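Long-range contacts in inositol 2-dehydrogenase/D-chiro-inositol 3-dehydrogenase (Lactobacillus casei, PDB 4MIY), which oxidises myo-inositol and D-chiro-inositol to their keto forms, with NAD as the hydride acceptor: residues L208-L213 against L227-A232; I192-P197 against Q212-T217. All coordinates share one frame; numbering follows the deposited sequence.

Contact 1. Residues L208-L213 against L227-A232; sequences LHDPQL and LVHVTA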
loop_
_atom_site.group_PDB
_atom_site.type_symbol
_atom_site.label_atom_id
_atom_site.label_comp_id
_atom_site.label_asym_id
_atom_site.label_seq_id
_atom_site.Cartn_x
_atom_site.Cartn_y
_atom_site.Cartn_z
ATOM N N LEU A 208 -8.020 0.126 -35.407
ATOM C CA LEU A 208 -7.772 0.538 -34.037
ATOM C C LEU A 208 -6.340 0.417 -33.649
ATOM O O LEU A 208 -5.766 -0.638 -33.721
ATOM C CB LEU A 208 -8.605 -0.305 -33.101
ATOM C CG LEU A 208 -8.374 -0.073 -31.617
ATOM C CD1 LEU A 208 -8.727 1.351 -31.301
ATOM C CD2 LEU A 208 -9.188 -1.063 -30.796
ATOM N N HIS A 209 -5.769 1.538 -33.260
ATOM C CA HIS A 209 -4.462 1.560 -32.656
ATOM C C HIS A 209 -4.629 1.490 -31.155
ATOM O O HIS A 209 -5.404 2.213 -30.600
ATOM C CB HIS A 209 -3.742 2.844 -32.979
ATOM C CG HIS A 209 -3.431 3.009 -34.424
ATOM N ND1 HIS A 209 -2.234 2.621 -34.974
ATOM C CD2 HIS A 209 -4.162 3.525 -35.433
ATOM C CE1 HIS A 209 -2.236 2.907 -36.262
ATOM N NE2 HIS A 209 -3.395 3.454 -36.567
ATOM N N ASP A 210 -3.893 0.586 -30.545
ATOM C CA ASP A 210 -3.876 0.427 -29.114
ATOM C C ASP A 210 -2.541 -0.140 -28.686
ATOM O O ASP A 210 -2.120 -1.134 -29.169
ATOM C CB ASP A 210 -4.987 -0.500 -28.684
ATOM C CG ASP A 210 -5.259 -0.456 -27.185
ATOM O OD1 ASP A 210 -5.435 0.628 -26.652
ATOM O OD2 ASP A 210 -5.306 -1.508 -26.603
ATOM N N PRO A 211 -1.894 0.512 -27.735
ATOM C CA PRO A 211 -2.326 1.681 -26.990
ATOM C C PRO A 211 -2.149 2.984 -27.714
ATOM O O PRO A 211 -1.634 2.983 -28.778
ATOM C CB PRO A 211 -1.447 1.618 -25.735
ATOM C CG PRO A 211 -0.336 0.919 -26.098
ATOM C CD PRO A 211 -0.754 -0.113 -27.104
ATOM N N GLN A 212 -2.603 4.073 -27.118
ATOM C CA GLN A 212 -2.378 5.412 -27.632
ATOM C C GLN A 212 -1.841 6.295 -26.522
ATOM O O GLN A 212 -2.217 6.135 -25.388
ATOM C CB GLN A 212 -3.645 6.024 -28.232
ATOM C CG GLN A 212 -4.169 5.227 -29.376
ATOM C CD GLN A 212 -5.291 5.852 -30.129
ATOM O OE1 GLN A 212 -5.428 7.035 -30.185
ATOM N NE2 GLN A 212 -6.089 5.024 -30.729
ATOM N N LEU A 213 -0.942 7.186 -26.859
ATOM C CA LEU A 213 -0.424 8.132 -25.913
ATOM C C LEU A 213 -0.905 9.508 -26.297
ATOM O O LEU A 213 -0.726 9.906 -27.413
ATOM C CB LEU A 213 1.075 8.097 -25.923
ATOM C CG LEU A 213 1.717 6.780 -25.465
ATOM C CD1 LEU A 213 3.172 6.762 -25.761
ATOM C CD2 LEU A 213 1.493 6.572 -24.000
ATOM N N LEU A 227 -2.030 7.728 -20.947
ATOM C CA LEU A 227 -2.003 6.418 -21.561
ATOM C C LEU A 227 -3.406 5.904 -21.736
ATOM O O LEU A 227 -4.128 5.766 -20.789
ATOM C CB LEU A 227 -1.231 5.434 -20.691
ATOM C CG LEU A 227 -1.284 3.957 -21.096
ATOM C CD1 LEU A 227 -0.653 3.736 -22.468
ATOM C CD2 LEU A 227 -0.600 3.152 -20.057
ATOM N N VAL A 228 -3.780 5.646 -22.983
ATOM C CA VAL A 228 -5.046 5.025 -23.303
ATOM C C VAL A 228 -4.754 3.598 -23.760
ATOM O O VAL A 228 -4.030 3.404 -24.654
ATOM C CB VAL A 228 -5.804 5.809 -24.392
ATOM C CG1 VAL A 228 -7.026 5.070 -24.848
ATOM C CG2 VAL A 228 -6.173 7.161 -23.910
ATOM N N HIS A 229 -5.308 2.634 -23.061
ATOM C CA HIS A 229 -5.027 1.239 -23.309
ATOM C C HIS A 229 -6.283 0.444 -23.105
ATOM O O HIS A 229 -6.628 0.130 -22.025
ATOM C CB HIS A 229 -3.919 0.724 -22.376
ATOM C CG HIS A 229 -3.382 -0.618 -22.748
ATOM N ND1 HIS A 229 -2.545 -1.331 -21.939
ATOM C CD2 HIS A 229 -3.575 -1.375 -23.846
ATOM C CE1 HIS A 229 -2.244 -2.469 -22.519
ATOM N NE2 HIS A 229 -2.844 -2.518 -23.684
ATOM N N VAL A 230 -6.943 0.100 -24.200
ATOM C CA VAL A 230 -8.293 -0.437 -24.145
ATOM C C VAL A 230 -8.426 -1.944 -24.387
ATOM O O VAL A 230 -9.490 -2.482 -24.304
ATOM C CB VAL A 230 -9.269 0.353 -25.064
ATOM C CG1 VAL A 230 -9.288 1.804 -24.705
ATOM C CG2 VAL A 230 -8.931 0.165 -26.509
ATOM N N THR A 231 -7.310 -2.594 -24.645
ATOM C CA THR A 231 -7.247 -4.039 -24.737
ATOM C C THR A 231 -6.287 -4.636 -23.704
ATOM O O THR A 231 -5.672 -5.630 -23.925
ATOM C CB THR A 231 -6.837 -4.538 -26.157
ATOM O OG1 THR A 231 -5.524 -4.109 -26.466
ATOM C CG2 THR A 231 -7.757 -4.025 -27.213
ATOM N N ALA A 232 -6.217 -3.982 -22.567
ATOM C CA ALA A 232 -5.252 -4.272 -21.545
ATOM C C ALA A 232 -5.391 -5.595 -20.830
ATOM O O ALA A 232 -4.505 -5.985 -20.154
ATOM C CB ALA A 232 -5.269 -3.148 -20.525
#
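The open end of the beta hairpin formed by strands 212-218 and 223-229 is closed here, in the C-terminal alpha/beta domain, by Gln212 facing Val228 and by Asp210 reaching over to Val230 and Thr231. Gln212 and Val228 form an antiparallel hydrogen-bonded pair: Gln212 N to Val228 O and Val228 N to Gln212 O are both 2.9 Å and nearly straight. Beyond it the carboxylate of Asp210 replaces backbone pairing. Its CG stands anti to the backbone N (chi1 -166°), which carries the group across to the loop after strand 223-229. There Asp210 OD1 takes Val230 N on its syn side, somewhat out of the carboxylate plane, at 2.9 Å (170° at the hydrogen), while Asp210 OD2 accepts Thr231 OG1 at 2.6 Å and, weakly, Thr231 N. The imidazole of His229 turns its edge to the same oxygen, CD2 lying 3.3 Å from Asp210 OD2. Pro211, after a cis peptide bond, sets CB 4.0 Å from Leu227 CD1, and this methyl also touches Leu213 CD2; Pro211 and Leu227 pack further on the second subunit. With both carboxylate oxygens engaged, the rotation of Asp210 is fixed, and the three donors would probably stabilise its buried negative charge.

Contact 2. Residues I192-P197 against Q212-T217; sequences IQITYP and QLATLT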
loop_
_atom_site.group_PDB
_atom_site.type_symbol
_atom_site.label_atom_id
_atom_site.label_comp_id
_atom_site.label_asym_id
_atom_site.label_seq_id
_atom_site.Cartn_x
_atom_site.Cartn_y
_atom_site.Cartn_z
ATOM N N ILE A 192 -2.735 19.321 -28.416
ATOM C CA ILE A 192 -2.860 17.899 -28.211
ATOM C C ILE A 192 -2.096 17.113 -29.273
ATOM O O ILE A 192 -2.080 17.492 -30.403
ATOM C CB ILE A 192 -4.326 17.432 -28.109
ATOM C CG1 ILE A 192 -4.433 16.006 -27.588
ATOM C CG2 ILE A 192 -5.037 17.599 -29.411
ATOM C CD1 ILE A 192 -5.791 15.688 -27.106
ATOM N N GLN A 193 -1.426 16.042 -28.854
ATOM C CA GLN A 193 -0.686 15.150 -29.739
ATOM C C GLN A 193 -0.945 13.713 -29.352
ATOM O O GLN A 193 -0.821 13.362 -28.213
ATOM C CB GLN A 193 0.807 15.448 -29.704
ATOM C CG GLN A 193 1.617 14.587 -30.643
ATOM C CD GLN A 193 3.101 14.844 -30.622
ATOM O OE1 GLN A 193 3.666 15.250 -29.645
ATOM N NE2 GLN A 193 3.733 14.611 -31.737
ATOM N N ILE A 194 -1.373 12.917 -30.317
ATOM C CA ILE A 194 -1.584 11.502 -30.169
ATOM C C ILE A 194 -0.462 10.743 -30.855
ATOM O O ILE A 194 -0.221 10.947 -31.994
ATOM C CB ILE A 194 -2.852 11.087 -30.847
ATOM C CG1 ILE A 194 -4.004 11.927 -30.321
ATOM C CG2 ILE A 194 -3.111 9.662 -30.600
ATOM C CD1 ILE A 194 -4.382 11.637 -28.907
ATOM N N THR A 195 0.226 9.891 -30.124
ATOM C CA THR A 195 1.236 9.040 -30.692
ATOM C C THR A 195 0.916 7.562 -30.449
ATOM O O THR A 195 0.227 7.217 -29.523
ATOM C CB THR A 195 2.614 9.328 -30.125
ATOM O OG1 THR A 195 2.551 9.324 -28.728
ATOM C CG2 THR A 195 3.112 10.616 -30.560
ATOM N N TYR A 196 1.442 6.721 -31.317
ATOM C CA TYR A 196 1.181 5.318 -31.323
ATOM C C TYR A 196 2.427 4.518 -31.013
ATOM O O TYR A 196 3.324 4.458 -31.795
ATOM C CB TYR A 196 0.679 4.892 -32.683
ATOM C CG TYR A 196 -0.565 5.572 -33.192
ATOM C CD1 TYR A 196 -1.616 5.845 -32.381
ATOM C CD2 TYR A 196 -0.706 5.860 -34.516
ATOM C CE1 TYR A 196 -2.734 6.417 -32.851
ATOM C CE2 TYR A 196 -1.832 6.440 -34.992
ATOM C CZ TYR A 196 -2.848 6.718 -34.158
ATOM O OH TYR A 196 -3.988 7.285 -34.597
ATOM N N PRO A 197 2.474 3.909 -29.825
ATOM C CA PRO A 197 3.501 2.916 -29.520
ATOM C C PRO A 197 3.265 1.692 -30.365
ATOM O O PRO A 197 2.362 1.683 -31.157
ATOM C CB PRO A 197 3.251 2.572 -28.074
ATOM C CG PRO A 197 2.287 3.583 -27.582
ATOM C CD PRO A 197 1.554 4.116 -28.702
ATOM N N GLN A 212 -2.603 4.073 -27.118
ATOM C CA GLN A 212 -2.378 5.412 -27.632
ATOM C C GLN A 212 -1.841 6.295 -26.522
ATOM O O GLN A 212 -2.217 6.135 -25.388
ATOM C CB GLN A 212 -3.645 6.024 -28.232
ATOM C CG GLN A 212 -4.169 5.227 -29.376
ATOM C CD GLN A 212 -5.291 5.852 -30.129
ATOM O OE1 GLN A 212 -5.428 7.035 -30.185
ATOM N NE2 GLN A 212 -6.089 5.024 -30.729
ATOM N N LEU A 213 -0.942 7.186 -26.859
ATOM C CA LEU A 213 -0.424 8.132 -25.913
ATOM C C LEU A 213 -0.905 9.508 -26.297
ATOM O O LEU A 213 -0.726 9.906 -27.413
ATOM C CB LEU A 213 1.075 8.097 -25.923
ATOM C CG LEU A 213 1.717 6.780 -25.465
ATOM C CD1 LEU A 213 3.172 6.762 -25.761
ATOM C CD2 LEU A 213 1.493 6.572 -24.000
ATOM N N ALA A 214 -1.545 10.205 -25.364
ATOM C CA ALA A 214 -2.038 11.547 -25.588
ATOM C C ALA A 214 -1.273 12.532 -24.747
ATOM O O ALA A 214 -1.195 12.371 -23.563
ATOM C CB ALA A 214 -3.506 11.624 -25.267
ATOM N N THR A 215 -0.686 13.520 -25.385
ATOM C CA THR A 215 -0.003 14.580 -24.701
ATOM C C THR A 215 -0.722 15.902 -24.924
ATOM O O THR A 215 -0.949 16.301 -26.031
ATOM C CB THR A 215 1.452 14.723 -25.140
ATOM O OG1 THR A 215 2.147 13.504 -24.911
ATOM C CG2 THR A 215 2.116 15.780 -24.389
ATOM N N LEU A 216 -1.090 16.552 -23.850
ATOM C CA LEU A 216 -1.741 17.834 -23.931
ATOM C C LEU A 216 -0.899 18.869 -23.235
ATOM O O LEU A 216 -0.241 18.568 -22.285
ATOM C CB LEU A 216 -3.113 17.804 -23.269
ATOM C CG LEU A 216 -4.216 16.946 -23.843
ATOM C CD1 LEU A 216 -4.020 15.514 -23.515
ATOM C CD2 LEU A 216 -5.501 17.385 -23.272
ATOM N N THR A 217 -0.960 20.099 -23.703
ATOM C CA THR A 217 -0.298 21.198 -23.041
ATOM C C THR A 217 -1.346 22.218 -22.644
ATOM O O THR A 217 -2.355 22.306 -23.249
ATOM C CB THR A 217 0.762 21.862 -23.939
ATOM O OG1 THR A 217 0.147 22.412 -25.098
ATOM C CG2 THR A 217 1.860 20.852 -24.374
HETATM O O HOH W 1 1.670 11.757 -27.449
#
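Strands 189-195 and 212-218 are antiparallel neighbours in the mixed sheet of the C-terminal domain; Ile192 faces Leu216 and Thr195 faces Leu213, and the short strand axes run 164° apart. Four backbone hydrogen bonds define the register. Gln193 and Thr215 exchange one pair, Thr195 and Leu213 the other; the straightest, Thr215 N to Gln193 O, measures 2.8 Å with 174° at the hydrogen. Between them CA-H...O contacts fill in, such as Ile194 CA to Leu213 O at 3.3 Å.

Apolar contacts occupy both faces. On the one bearing Ile192 and Ile194, which is covered by helices 168-185 and 304-323, Ile192 lies alongside Leu216, its CD1 3.8 Å from Leu216 CG, and a bend at chi2 brings Ile194 CD1 back to Ala214 CB at 3.7 Å. On the other, Pro197 CG meets Leu213 CD1 at 3.8 Å, and Val223 of the second subunit packs on both residues.

Just beyond the last bridge of this pair, the side chains of Tyr196 and Gln212 run side by side. The amide stands almost perpendicular to the ring (84°) and meets its edge, Tyr196 CE1 lying 3.8 Å from Gln212 CD; Gln321 binds Tyr196 OH and Gln212 OE1, while Gln212 NE2 donates to His209 O. Polar contact on the Thr195 and Thr215 face centres on one water, which donates to Leu213 O at 3.0 Å and is hydrogen-bonded to Thr195 OG1 and Thr215 OG1.

Overall arrangement
From the N terminus, the chain runs down strand 189-195, makes an excursion without helix or strand, and returns on strand 212-218, where contact 2 closes that loop. It then turns back into strand 223-229, and contact 1 closes this second, shorter loop, so the two follow one another along the chain and overlap at Gln212 and Leu213. Strand 212-218 is thus the middle one of three, with 189-195 on one flank and 223-229 on the other, inside the larger mixed sheet. The contact centres are about 11 Å apart, and the contacts themselves touch: Pro211 O lies 3.4 Å from Pro197 CD, and the rings of His209 and Tyr196 stack. Both contacts also reach the second subunit.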